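Local coordinates for Thiol:disulfide interchange protein (Klebsiella pneumoniae, PDB 6DXN) that probably acts as a periplasmic thiol-disulfide oxidoreductase of the DsbA branch of the thioredoxin family, exchanging disulfides with other proteins, at residues S30-P35 and P72-A77; Y62-M67 and H150-F155; W78-Y83 and K112-L117; K92-G97 and R102-A107. All blocks are in the same frame, centred on the assembly; numbering follows the deposited sequence.

Contact 1 (S30-P35 and P72-A77)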
loop_
_atom_site.group_PDB
_atom_site.type_symbol
_atom_site.label_atom_id
_atom_site.label_comp_id
_atom_site.label_asym_id
_atom_site.label_seq_id
_atom_site.Cartn_x
_atom_site.Cartn_y
_atom_site.Cartn_z
ATOM N N SER A 30 6.025 -2.118 1.305
ATOM C CA SER A 30 6.919 -3.146 0.853
ATOM C C SER A 30 6.553 -4.432 1.590
ATOM O O SER A 30 6.330 -4.417 2.807
ATOM C CB SER A 30 8.362 -2.770 1.079
ATOM O OG SER A 30 9.207 -3.848 0.746
ATOM N N PHE A 31 6.477 -5.536 0.844
ATOM C CA PHE A 31 6.160 -6.790 1.473
ATOM C C PHE A 31 7.291 -7.221 2.424
ATOM O O PHE A 31 7.098 -8.142 3.177
ATOM C CB PHE A 31 5.862 -7.873 0.438
ATOM C CG PHE A 31 4.503 -7.790 -0.203
ATOM C CD1 PHE A 31 3.377 -8.194 0.497
ATOM C CD2 PHE A 31 4.349 -7.355 -1.511
ATOM C CE1 PHE A 31 2.125 -8.147 -0.093
ATOM C CE2 PHE A 31 3.097 -7.308 -2.096
ATOM C CZ PHE A 31 1.985 -7.688 -1.386
ATOM N N TYR A 32 8.458 -6.560 2.349
ATOM C CA TYR A 32 9.627 -6.853 3.224
ATOM C C TYR A 32 9.567 -6.064 4.541
ATOM O O TYR A 32 10.280 -6.385 5.503
ATOM C CB TYR A 32 10.949 -6.398 2.593
ATOM C CG TYR A 32 11.536 -7.214 1.470
ATOM C CD1 TYR A 32 11.193 -6.972 0.147
ATOM C CD2 TYR A 32 12.506 -8.174 1.721
ATOM C CE1 TYR A 32 11.762 -7.694 -0.890
ATOM C CE2 TYR A 32 13.084 -8.905 0.694
ATOM C CZ TYR A 32 12.712 -8.661 -0.616
ATOM O OH TYR A 32 13.272 -9.380 -1.635
ATOM N N CYS A 33 8.745 -5.011 4.559
ATOM C CA CYS A 33 8.638 -4.072 5.692
ATOM C C CYS A 33 7.738 -4.623 6.810
ATOM O O CYS A 33 6.560 -4.887 6.591
ATOM C CB CYS A 33 8.101 -2.740 5.176
ATOM S SG CYS A 33 8.032 -1.422 6.415
ATOM N N GLY A 34 8.308 -4.776 8.013
ATOM C CA GLY A 34 7.570 -5.300 9.172
ATOM C C GLY A 34 6.318 -4.478 9.474
ATOM O O GLY A 34 5.212 -5.016 9.532
ATOM N N PRO A 35 6.457 -3.154 9.710
ATOM C CA PRO A 35 5.307 -2.284 9.969
ATOM C C PRO A 35 4.276 -2.325 8.831
ATOM O O PRO A 35 3.091 -2.142 9.074
ATOM C CB PRO A 35 5.931 -0.891 10.117
ATOM C CG PRO A 35 7.348 -1.183 10.565
ATOM C CD PRO A 35 7.735 -2.437 9.803
ATOM N N PRO A 72 11.005 -5.684 -7.482
ATOM C CA PRO A 72 10.340 -5.662 -8.788
ATOM C C PRO A 72 9.348 -6.820 -9.004
ATOM O O PRO A 72 8.208 -6.572 -9.370
ATOM C CB PRO A 72 11.522 -5.724 -9.773
ATOM C CG PRO A 72 12.663 -5.106 -8.995
ATOM C CD PRO A 72 12.474 -5.655 -7.596
ATOM N N ALA A 73 9.774 -8.066 -8.737
ATOM C CA ALA A 73 8.889 -9.231 -8.939
ATOM C C ALA A 73 7.584 -9.054 -8.151
ATOM O O ALA A 73 6.530 -9.437 -8.629
ATOM C CB ALA A 73 9.588 -10.508 -8.549
ATOM N N LEU A 74 7.705 -8.493 -6.943
ATOM C CA LEU A 74 6.608 -8.224 -6.020
ATOM C C LEU A 74 5.694 -7.099 -6.543
ATOM O O LEU A 74 4.493 -7.203 -6.397
ATOM C CB LEU A 74 7.189 -7.877 -4.646
ATOM C CG LEU A 74 7.834 -9.038 -3.893
ATOM C CD1 LEU A 74 8.679 -8.538 -2.735
ATOM C CD2 LEU A 74 6.789 -10.043 -3.420
ATOM N N THR A 75 6.264 -6.039 -7.132
ATOM C CA THR A 75 5.437 -4.946 -7.685
ATOM C C THR A 75 4.607 -5.512 -8.841
ATOM O O THR A 75 3.486 -5.103 -9.066
ATOM C CB THR A 75 6.288 -3.737 -8.101
ATOM O OG1 THR A 75 7.015 -3.298 -6.958
ATOM C CG2 THR A 75 5.473 -2.581 -8.638
ATOM N N GLU A 76 5.186 -6.498 -9.540
ATOM C CA GLU A 76 4.521 -7.153 -10.625
ATOM C C GLU A 76 3.433 -8.074 -10.066
ATOM O O GLU A 76 2.316 -8.104 -10.581
ATOM C CB GLU A 76 5.536 -7.932 -11.461
ATOM C CG GLU A 76 4.918 -8.702 -12.607
ATOM C CD GLU A 76 5.943 -9.461 -13.429
ATOM O OE1 GLU A 76 6.672 -10.288 -12.846
ATOM O OE2 GLU A 76 6.030 -9.197 -14.636
ATOM N N ALA A 77 3.773 -8.820 -9.003
ATOM C CA ALA A 77 2.823 -9.747 -8.404
ATOM C C ALA A 77 1.612 -8.983 -7.849
ATOM O O ALA A 77 0.470 -9.446 -7.963
ATOM C CB ALA A 77 3.503 -10.562 -7.336
#

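Contact 2 (Y62-M67 and H150-F155)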
loop_
_atom_site.group_PDB
_atom_site.type_symbol
_atom_site.label_atom_id
_atom_site.label_comp_id
_atom_site.label_asym_id
_atom_site.label_seq_id
_atom_site.Cartn_x
_atom_site.Cartn_y
_atom_site.Cartn_z
ATOM N N TYR A 62 0.489 0.951 -3.296
ATOM C CA TYR A 62 1.554 0.948 -4.283
ATOM C C TYR A 62 2.795 0.292 -3.669
ATOM O O TYR A 62 3.312 0.747 -2.654
ATOM C CB TYR A 62 1.774 2.382 -4.763
ATOM C CG TYR A 62 0.764 2.889 -5.763
ATOM C CD1 TYR A 62 -0.484 2.300 -5.923
ATOM C CD2 TYR A 62 1.006 4.060 -6.458
ATOM C CE1 TYR A 62 -1.408 2.794 -6.834
ATOM C CE2 TYR A 62 0.092 4.565 -7.363
ATOM C CZ TYR A 62 -1.123 3.939 -7.548
ATOM O OH TYR A 62 -2.014 4.467 -8.446
ATOM N N HIS A 63 3.254 -0.791 -4.305
ATOM C CA HIS A 63 4.418 -1.520 -3.833
ATOM C C HIS A 63 5.705 -0.808 -4.284
ATOM O O HIS A 63 5.773 -0.308 -5.383
ATOM C CB HIS A 63 4.336 -2.988 -4.273
ATOM C CG HIS A 63 5.334 -3.820 -3.556
ATOM N ND1 HIS A 63 6.494 -4.250 -4.147
ATOM C CD2 HIS A 63 5.397 -4.209 -2.262
ATOM C CE1 HIS A 63 7.207 -4.913 -3.264
ATOM N NE2 HIS A 63 6.569 -4.888 -2.102
ATOM N N VAL A 64 6.718 -0.785 -3.403
ATOM C CA VAL A 64 8.032 -0.128 -3.644
ATOM C C VAL A 64 9.015 -1.144 -4.252
ATOM O O VAL A 64 9.541 -2.014 -3.547
ATOM C CB VAL A 64 8.580 0.480 -2.337
ATOM C CG1 VAL A 64 9.991 1.036 -2.499
ATOM C CG2 VAL A 64 7.649 1.548 -1.776
ATOM N N SER A 65 9.298 -0.983 -5.551
ATOM C CA SER A 65 10.167 -1.898 -6.326
ATOM C C SER A 65 11.647 -1.798 -5.928
ATOM O O SER A 65 12.368 -2.795 -6.006
ATOM C CB SER A 65 10.037 -1.643 -7.811
ATOM O OG SER A 65 8.769 -2.038 -8.303
ATOM N N GLN A 66 12.084 -0.605 -5.514
ATOM C CA GLN A 66 13.496 -0.357 -5.205
ATOM C C GLN A 66 13.902 -0.936 -3.838
ATOM O O GLN A 66 15.027 -0.715 -3.395
ATOM C CB GLN A 66 13.781 1.145 -5.294
ATOM C CG GLN A 66 13.108 1.975 -4.210
ATOM C CD GLN A 66 13.316 3.458 -4.399
ATOM O OE1 GLN A 66 13.679 3.926 -5.478
ATOM N NE2 GLN A 66 13.060 4.218 -3.343
HETATM N N MSE A 67 13.001 -1.672 -3.175
HETATM C CA MSE A 67 13.340 -2.275 -1.880
HETATM C C MSE A 67 13.505 -3.778 -1.999
HETATM O O MSE A 67 12.610 -4.466 -2.464
HETATM C CB MSE A 67 12.277 -1.948 -0.817
HETATM C CG MSE A 67 12.367 -0.495 -0.321
HETATM SE SE MSE A 67 10.902 -0.094 0.954
HETATM C CE MSE A 67 11.364 -1.376 2.375
ATOM N N HIS A 150 10.326 7.843 0.932
ATOM C CA HIS A 150 11.593 7.547 1.622
ATOM C C HIS A 150 11.398 6.545 2.768
ATOM O O HIS A 150 12.346 6.271 3.514
ATOM C CB HIS A 150 12.214 8.854 2.138
ATOM C CG HIS A 150 11.309 9.633 3.035
ATOM N ND1 HIS A 150 10.435 10.586 2.551
ATOM C CD2 HIS A 150 11.129 9.601 4.375
ATOM C CE1 HIS A 150 9.760 11.112 3.553
ATOM N NE2 HIS A 150 10.166 10.525 4.684
ATOM N N GLY A 151 10.181 6.008 2.904
ATOM C CA GLY A 151 9.873 5.060 3.968
ATOM C C GLY A 151 8.537 4.375 3.748
ATOM O O GLY A 151 7.714 4.837 2.938
ATOM N N THR A 152 8.332 3.260 4.459
ATOM C CA THR A 152 7.095 2.485 4.360
ATOM C C THR A 152 6.710 1.961 5.745
ATOM O O THR A 152 7.583 1.658 6.555
ATOM C CB THR A 152 7.231 1.337 3.346
ATOM O OG1 THR A 152 8.358 0.535 3.693
ATOM C CG2 THR A 152 7.397 1.812 1.919
ATOM N N PRO A 153 5.403 1.872 6.022
ATOM C CA PRO A 153 4.338 2.262 5.111
ATOM C C PRO A 153 4.189 3.792 5.125
ATOM O O PRO A 153 4.340 4.420 6.175
ATOM C CB PRO A 153 3.095 1.543 5.637
ATOM C CG PRO A 153 3.351 1.466 7.126
ATOM C CD PRO A 153 4.845 1.277 7.239
ATOM N N SER A 154 3.918 4.372 3.953
ATOM C CA SER A 154 3.826 5.816 3.828
ATOM C C SER A 154 2.491 6.192 3.175
ATOM O O SER A 154 2.208 5.781 2.070
ATOM C CB SER A 154 5.016 6.333 3.065
ATOM O OG SER A 154 5.171 7.733 3.219
ATOM N N PHE A 155 1.678 6.977 3.893
ATOM C CA PHE A 155 0.361 7.405 3.382
ATOM C C PHE A 155 0.434 8.845 2.853
ATOM O O PHE A 155 1.020 9.719 3.501
ATOM C CB PHE A 155 -0.703 7.303 4.475
ATOM C CG PHE A 155 -0.961 5.911 4.991
ATOM C CD1 PHE A 155 -0.043 5.281 5.819
ATOM C CD2 PHE A 155 -2.131 5.242 4.678
ATOM C CE1 PHE A 155 -0.278 4.000 6.295
ATOM C CE2 PHE A 155 -2.370 3.965 5.168
ATOM C CZ PHE A 155 -1.446 3.350 5.977
#

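Contact 3 (W78-Y83 and K112-L117)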
loop_
_atom_site.group_PDB
_atom_site.type_symbol
_atom_site.label_atom_id
_atom_site.label_comp_id
_atom_site.label_asym_id
_atom_site.label_seq_id
_atom_site.Cartn_x
_atom_site.Cartn_y
_atom_site.Cartn_z
ATOM N N TRP A 78 1.860 -7.794 -7.288
ATOM C CA TRP A 78 0.751 -7.006 -6.709
ATOM C C TRP A 78 -0.175 -6.515 -7.841
ATOM O O TRP A 78 -1.411 -6.543 -7.717
ATOM C CB TRP A 78 1.329 -5.890 -5.829
ATOM C CG TRP A 78 0.331 -5.148 -4.993
ATOM C CD1 TRP A 78 0.124 -3.799 -4.984
ATOM C CD2 TRP A 78 -0.616 -5.704 -4.064
ATOM N NE1 TRP A 78 -0.864 -3.478 -4.100
ATOM C CE2 TRP A 78 -1.343 -4.622 -3.523
ATOM C CE3 TRP A 78 -0.913 -7.001 -3.621
ATOM C CZ2 TRP A 78 -2.349 -4.796 -2.575
ATOM C CZ3 TRP A 78 -1.929 -7.174 -2.703
ATOM C CH2 TRP A 78 -2.629 -6.081 -2.183
ATOM N N ALA A 79 0.434 -6.096 -8.955
ATOM C CA ALA A 79 -0.295 -5.609 -10.128
ATOM C C ALA A 79 -1.162 -6.731 -10.713
ATOM O O ALA A 79 -2.332 -6.506 -11.037
ATOM C CB ALA A 79 0.678 -5.059 -11.140
ATOM N N VAL A 80 -0.582 -7.934 -10.842
ATOM C CA VAL A 80 -1.323 -9.092 -11.338
ATOM C C VAL A 80 -2.427 -9.428 -10.331
ATOM O O VAL A 80 -3.547 -9.776 -10.724
ATOM C CB VAL A 80 -0.416 -10.320 -11.579
ATOM C CG1 VAL A 80 -1.226 -11.592 -11.760
ATOM C CG2 VAL A 80 0.522 -10.127 -12.758
ATOM N N ALA A 81 -2.083 -9.340 -9.040
ATOM C CA ALA A 81 -2.996 -9.649 -7.926
ATOM C C ALA A 81 -4.298 -8.841 -8.018
ATOM O O ALA A 81 -5.386 -9.380 -7.765
ATOM C CB ALA A 81 -2.298 -9.374 -6.615
ATOM N N GLN A 82 -4.173 -7.559 -8.376
ATOM C CA GLN A 82 -5.311 -6.620 -8.462
ATOM C C GLN A 82 -6.062 -6.805 -9.788
ATOM O O GLN A 82 -7.273 -6.628 -9.842
ATOM C CB GLN A 82 -4.811 -5.184 -8.311
ATOM C CG GLN A 82 -4.169 -4.924 -6.960
ATOM C CD GLN A 82 -3.394 -3.634 -6.917
ATOM O OE1 GLN A 82 -2.249 -3.601 -6.476
ATOM N NE2 GLN A 82 -4.000 -2.561 -7.397
ATOM N N TYR A 83 -5.324 -7.151 -10.846
ATOM C CA TYR A 83 -5.912 -7.398 -12.166
ATOM C C TYR A 83 -6.761 -8.673 -12.104
ATOM O O TYR A 83 -7.851 -8.731 -12.680
ATOM C CB TYR A 83 -4.817 -7.508 -13.232
ATOM C CG TYR A 83 -5.300 -8.004 -14.572
ATOM C CD1 TYR A 83 -5.881 -7.143 -15.489
ATOM C CD2 TYR A 83 -5.169 -9.338 -14.928
ATOM C CE1 TYR A 83 -6.332 -7.596 -16.720
ATOM C CE2 TYR A 83 -5.613 -9.805 -16.156
ATOM C CZ TYR A 83 -6.196 -8.930 -17.056
ATOM O OH TYR A 83 -6.632 -9.388 -18.266
ATOM N N LYS A 112 4.325 -19.527 -7.064
ATOM C CA LYS A 112 3.780 -20.667 -6.311
ATOM C C LYS A 112 2.621 -20.208 -5.416
ATOM O O LYS A 112 1.695 -20.960 -5.210
ATOM C CB LYS A 112 4.860 -21.407 -5.513
ATOM C CG LYS A 112 5.880 -22.153 -6.366
ATOM C CD LYS A 112 6.695 -23.186 -5.610
ATOM C CE LYS A 112 7.402 -22.632 -4.390
ATOM N NZ LYS A 112 8.226 -23.667 -3.725
ATOM N N VAL A 113 2.666 -18.972 -4.909
ATOM C CA VAL A 113 1.566 -18.463 -4.061
ATOM C C VAL A 113 0.271 -18.428 -4.892
ATOM O O VAL A 113 -0.798 -18.870 -4.436
ATOM C CB VAL A 113 1.893 -17.075 -3.468
ATOM C CG1 VAL A 113 0.726 -16.517 -2.663
ATOM C CG2 VAL A 113 3.153 -17.097 -2.614
ATOM N N PHE A 114 0.385 -17.920 -6.123
ATOM C CA PHE A 114 -0.745 -17.763 -7.052
ATOM C C PHE A 114 -1.315 -19.130 -7.463
ATOM O O PHE A 114 -2.527 -19.265 -7.678
ATOM C CB PHE A 114 -0.300 -16.928 -8.256
ATOM C CG PHE A 114 -0.079 -15.465 -7.958
ATOM C CD1 PHE A 114 0.940 -15.052 -7.113
ATOM C CD2 PHE A 114 -0.881 -14.496 -8.546
ATOM C CE1 PHE A 114 1.143 -13.706 -6.849
ATOM C CE2 PHE A 114 -0.676 -13.151 -8.280
ATOM C CZ PHE A 114 0.334 -12.760 -7.431
ATOM N N ASN A 115 -0.438 -20.133 -7.563
ATOM C CA ASN A 115 -0.825 -21.501 -7.933
ATOM C C ASN A 115 -1.791 -22.078 -6.891
ATOM O O ASN A 115 -2.748 -22.766 -7.245
ATOM C CB ASN A 115 0.384 -22.437 -8.029
ATOM C CG ASN A 115 1.334 -22.140 -9.171
ATOM O OD1 ASN A 115 2.509 -22.480 -9.091
ATOM N ND2 ASN A 115 0.838 -21.539 -10.245
ATOM N N GLN A 116 -1.516 -21.781 -5.615
ATOM C CA GLN A 116 -2.309 -22.255 -4.473
ATOM C C GLN A 116 -3.703 -21.612 -4.472
ATOM O O GLN A 116 -4.605 -22.104 -3.790
ATOM C CB GLN A 116 -1.568 -21.920 -3.177
ATOM C CG GLN A 116 -0.147 -22.462 -3.147
ATOM C CD GLN A 116 0.702 -21.784 -2.100
ATOM O OE1 GLN A 116 0.196 -21.192 -1.147
ATOM N NE2 GLN A 116 2.011 -21.855 -2.279
ATOM N N LEU A 117 -3.859 -20.516 -5.228
ATOM C CA LEU A 117 -5.136 -19.791 -5.323
ATOM C C LEU A 117 -5.917 -20.205 -6.582
ATOM O O LEU A 117 -7.070 -19.793 -6.755
ATOM C CB LEU A 117 -4.866 -18.282 -5.321
ATOM C CG LEU A 117 -4.195 -17.729 -4.061
ATOM C CD1 LEU A 117 -4.062 -16.215 -4.139
ATOM C CD2 LEU A 117 -4.964 -18.122 -2.808
#

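Contact 4 (K92-G97 and R102-A107)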
loop_
_atom_site.group_PDB
_atom_site.type_symbol
_atom_site.label_atom_id
_atom_site.label_comp_id
_atom_site.label_asym_id
_atom_site.label_seq_id
_atom_site.Cartn_x
_atom_site.Cartn_y
_atom_site.Cartn_z
ATOM N N LYS A 92 -1.736 -11.222 2.353
ATOM C CA LYS A 92 -1.226 -11.837 3.609
ATOM C C LYS A 92 -0.234 -12.971 3.325
ATOM O O LYS A 92 0.682 -13.197 4.123
ATOM C CB LYS A 92 -2.384 -12.350 4.475
ATOM C CG LYS A 92 -3.299 -11.271 5.038
ATOM C CD LYS A 92 -4.450 -11.809 5.879
ATOM C CE LYS A 92 -5.463 -10.752 6.280
ATOM N NZ LYS A 92 -4.849 -9.644 7.054
ATOM N N LEU A 93 -0.416 -13.663 2.198
ATOM C CA LEU A 93 0.420 -14.806 1.808
ATOM C C LEU A 93 1.820 -14.349 1.370
ATOM O O LEU A 93 2.794 -15.109 1.542
ATOM C CB LEU A 93 -0.291 -15.581 0.697
ATOM C CG LEU A 93 -1.691 -16.082 1.048
ATOM C CD1 LEU A 93 -2.372 -16.677 -0.174
ATOM C CD2 LEU A 93 -1.648 -17.094 2.185
ATOM N N LEU A 94 1.926 -13.129 0.824
ATOM C CA LEU A 94 3.233 -12.594 0.398
ATOM C C LEU A 94 4.002 -12.096 1.626
ATOM O O LEU A 94 5.212 -12.287 1.704
ATOM C CB LEU A 94 3.048 -11.494 -0.654
ATOM C CG LEU A 94 2.615 -11.974 -2.039
ATOM C CD1 LEU A 94 2.160 -10.815 -2.907
ATOM C CD2 LEU A 94 3.735 -12.744 -2.725
ATOM N N PHE A 95 3.294 -11.445 2.565
ATOM C CA PHE A 95 3.902 -10.988 3.793
ATOM C C PHE A 95 4.412 -12.201 4.586
ATOM O O PHE A 95 5.511 -12.169 5.125
ATOM C CB PHE A 95 2.929 -10.198 4.670
ATOM C CG PHE A 95 2.718 -8.753 4.286
ATOM C CD1 PHE A 95 3.723 -7.820 4.484
ATOM C CD2 PHE A 95 1.495 -8.313 3.804
ATOM C CE1 PHE A 95 3.528 -6.483 4.166
ATOM C CE2 PHE A 95 1.299 -6.977 3.496
ATOM C CZ PHE A 95 2.319 -6.068 3.663
ATOM N N GLU A 96 3.585 -13.248 4.670
ATOM C CA GLU A 96 3.983 -14.473 5.379
ATOM C C GLU A 96 5.185 -15.099 4.650
ATOM O O GLU A 96 6.206 -15.392 5.269
ATOM C CB GLU A 96 2.812 -15.451 5.493
ATOM C CG GLU A 96 1.689 -14.968 6.404
ATOM C CD GLU A 96 0.501 -15.905 6.520
ATOM O OE1 GLU A 96 0.606 -17.070 6.052
ATOM O OE2 GLU A 96 -0.534 -15.475 7.089
ATOM N N GLY A 97 5.065 -15.247 3.326
ATOM C CA GLY A 97 6.129 -15.860 2.494
ATOM C C GLY A 97 7.471 -15.145 2.613
ATOM O O GLY A 97 8.530 -15.726 2.307
ATOM N N ARG A 102 9.618 -16.991 5.341
ATOM C CA ARG A 102 10.735 -16.584 4.482
ATOM C C ARG A 102 11.080 -17.723 3.514
ATOM O O ARG A 102 12.239 -18.117 3.380
ATOM C CB ARG A 102 11.954 -16.099 5.273
ATOM C CG ARG A 102 13.050 -15.538 4.374
ATOM C CD ARG A 102 14.090 -14.649 5.033
ATOM N NE ARG A 102 14.647 -15.184 6.264
ATOM C CZ ARG A 102 15.722 -14.703 6.880
ATOM N NH1 ARG A 102 16.430 -13.729 6.330
ATOM N NH2 ARG A 102 16.082 -15.197 8.049
ATOM N N ASP A 103 10.052 -18.227 2.826
ATOM C CA ASP A 103 10.219 -19.287 1.851
ATOM C C ASP A 103 10.101 -18.682 0.446
ATOM O O ASP A 103 10.203 -19.397 -0.538
ATOM C CB ASP A 103 9.260 -20.454 2.104
ATOM C CG ASP A 103 7.787 -20.114 1.988
ATOM O OD1 ASP A 103 7.462 -18.926 1.770
ATOM O OD2 ASP A 103 6.977 -21.046 2.109
ATOM N N ILE A 104 9.851 -17.364 0.370
ATOM C CA ILE A 104 9.849 -16.692 -0.930
ATOM C C ILE A 104 11.235 -16.067 -1.106
ATOM O O ILE A 104 11.528 -15.014 -0.544
ATOM C CB ILE A 104 8.714 -15.658 -1.085
ATOM C CG1 ILE A 104 7.332 -16.308 -0.955
ATOM C CG2 ILE A 104 8.859 -14.930 -2.415
ATOM C CD1 ILE A 104 6.178 -15.329 -1.015
ATOM N N LYS A 105 12.071 -16.745 -1.900
ATOM C CA LYS A 105 13.443 -16.330 -2.132
ATOM C C LYS A 105 13.636 -15.881 -3.584
ATOM O O LYS A 105 14.490 -15.039 -3.850
ATOM C CB LYS A 105 14.387 -17.498 -1.826
ATOM C CG LYS A 105 14.301 -18.070 -0.418
ATOM C CD LYS A 105 15.010 -19.415 -0.304
ATOM C CE LYS A 105 15.088 -19.950 1.109
ATOM N NZ LYS A 105 16.013 -19.150 1.946
ATOM N N THR A 106 12.824 -16.431 -4.498
ATOM C CA THR A 106 12.936 -16.148 -5.943
ATOM C C THR A 106 11.586 -15.742 -6.553
ATOM O O THR A 106 10.530 -15.938 -5.955
ATOM C CB THR A 106 13.364 -17.401 -6.714
ATOM O OG1 THR A 106 12.295 -18.337 -6.578
ATOM C CG2 THR A 106 14.657 -18.024 -6.226
ATOM N N ALA A 107 11.647 -15.242 -7.796
ATOM C CA ALA A 107 10.465 -14.864 -8.557
ATOM C C ALA A 107 9.569 -16.092 -8.776
ATOM O O ALA A 107 8.351 -15.982 -8.763
ATOM C CB ALA A 107 10.882 -14.244 -9.868
#

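Contact 1 (S30-P35 and P72-A77)
The rings of Phe-31 and Tyr-32 both meet Leu-74, each approached obliquely by a different methyl, while Ser-30 OG lies in plane at the edge of the Tyr-32 ring. This is the turn leading into the CxxC helix of the thioredoxin fold, resting on helix 71-83 of the helical part typical of DsbA proteins. Leu-74 reaches out between the two rings: its CD1 comes to 3.7 Å from CE1 of Tyr-32, and its CD2 to 4.1 Å from CD2 of Phe-31. The leucine crosses the tyrosine at about a right angle. CG of Leu-74 stands anti to the carbonyl carbon (chi1 -70°), which sends the fork toward the turn. Phe-31 is buried, its ring also meeting those of Phe-29, His-63 and Phe-95. Tyr-32 lies nearer the surface, and its hydroxyl OH is hydrogen-bonded to the backbone N of Leu-70, which ties the ring to the loop before the helix. A type I beta turn runs from Ser-30 to Cys-33, and an ST turn is nested in it. Cys-33, predicted to form a redox-active pair with Cys-36 but not disulfide-bonded to it in this model, then takes the N-cap position of the next helix. In the ST turn, Tyr-32 N donates to Ser-30 OG over 3.2 Å, with an N-H...O angle of 159°.

Contact 2 (Y62-M67 and H150-F155)
The hydroxyl oxygen OG1 of Thr-152 is approached by two atoms of Met-67, a selenomethionine in this crystal: SE and CE each lie 3.8 Å from it. These are packing contacts, made as the two side chains run alongside each other, pointing opposite ways. Thr-152 precedes a cis peptide bond to Pro-153, so the segment 150-155 is the cis-proline loop of the thioredoxin fold, facing here the turn that follows strand 60-63. With chi1 at 55°, OG1 of Thr-152 sits between its own backbone N and carbonyl carbon, the crowded position, and the methyl CG2, anti to the carbonyl carbon, is turned to Val-64. The same methyl lies 4.1 Å from SE of Met-67. One threonine therefore lies against both ends of the type I beta turn Val-64 to Met-67, whose closing bond, from Met-67 N to Val-64 O, is weak at 3.5 Å. The chain of Met-67 bends at its last torsion (chi3 63°), setting CE beside the threonine hydroxyl. Thr-152 also touches Cys-33 and Cys-36, the predicted redox-active pair, consistent with the place of the cis-proline loop beside the active site in relatives. Behind Val-64 stands Val-144 of helix 131-146, and Ser-65 OG is hydrogen-bonded to both Thr-75 OG1 and Asp-141 OD1. The tightest approach across the contact joins two methyl carbons, Val-64 CG2 and Thr-152 CG2, 3.7 Å apart.

Contact 3 (W78-Y83 and K112-L117)
Phe-114 extends from its helix to touch Val-80 and Ala-81, and one ring carbon serves both. CE2 of Phe-114 lies 3.9 Å from CG1 of Val-80, which comes at the ring obliquely. The same CE2 is 4.1 Å from the backbone N of Ala-81, an atom placed at the ring edge and near its plane. More loosely, CZ of Phe-114 and CB of Ala-81 stand 4.4 Å apart. The outer end of the ring thus lies beside the helix backbone at Ala-81. Val-80 turns CG1 to the phenylalanine by placing it opposite the backbone N (chi1 166°). These contacts join helix 71-83 to helix 107-115, two members of the helical part that DsbA proteins carry in addition to their thioredoxin fold. In the next shell Tyr-124 of helix 121-129 packs edge-to-face with Phe-114 and also touches Val-80, which in turn meets Met-127; Ile-119 adds another side-chain contact to the phenylalanine. Ala-81 rests on Val-90 of helix 87-99. The same helix is reached from the other segment by Val-113, which touches Leu-93. Within its own segment, Phe-114 O accepts from Leu-117 N over 3.1 Å. Asn-115 ND2 donates to Ile-119 O, tying the helix to the loop beyond. On the first segment, Trp-78 points away from Phe-114, meets Phe-29 edge-to-face and donates from NE1 to Lys-61 O, which links helix 71-83 to the central sheet.

Contact 4 (K92-G97 and R102-A107)
Ile-104 points toward the helix and lays its side chain along Gly-97, while Leu-94 reaches it obliquely from one turn earlier. CD1 of Ile-104 is 3.5 Å from CA of Gly-97, an approach open to it because the glycine has no side chain. The isoleucine chain is extended, carrying that methyl on to CD2 of Leu-94 at 3.9 Å. Leu-94 starts out in the opposite sense, its CB directed away from the loop, and only the tip of the chain comes back to the methyl. Asp-103 adds a flank: its OD1 lies 3.4 Å from CA of Gly-97. The segment 102-107 is the connection between helices 87-99 and 107-115, folded back over the end of the first. Arg-102 leaves the right-handed helical conformation for the left-handed region, with a positive phi of 35°, and beyond it the backbone N of Asp-103 and of Ile-104 both reach Gly-97 O. Ile-104 N donates to that oxygen over 2.9 Å, with the donor tilted 24° from the carbonyl plane. Asp-103 N makes a weak second bond to the same Gly-97 O at 3.0 Å, bent to 122° at the hydrogen. Arg-102 CA gives a C-H...O contact to it at 3.2 Å. Further along, Thr-106 is the N-cap of the next helix, with OG1 hydrogen-bonded to Asp-109 N, and Lys-105 N donates to Asp-109 OD2. Ile-104 also touches Ile-110 and Val-113 of that helix; Leu-94 shares Ile-110 and leans on Phe-31.

How the contacts relate
From the N terminus, strand 25-29 leads into the turn 30-35, the first half of contact 1. Contact 2 opens at 62-67 before contact 1 closes at 72-77, so the two cross; they touch where Thr-75 OG1 probably bonds to His-63 ND1. Farther along helix 71-83 contact 3 opens, closing only at 112-117. Contact 4 is nested inside it. Contact 2 closes last, at 150-155, enclosing both. Contact 1 ties the turn before the CxxC helix to helix 71-83; contact 2 ties the turn after strand 60-63 to the cis-proline loop; contact 3 joins helices 71-83 and 107-115, and contact 4 joins helix 87-99 to the loop that follows it. Contacts 3 and 4 touch, Leu-117 on Leu-93.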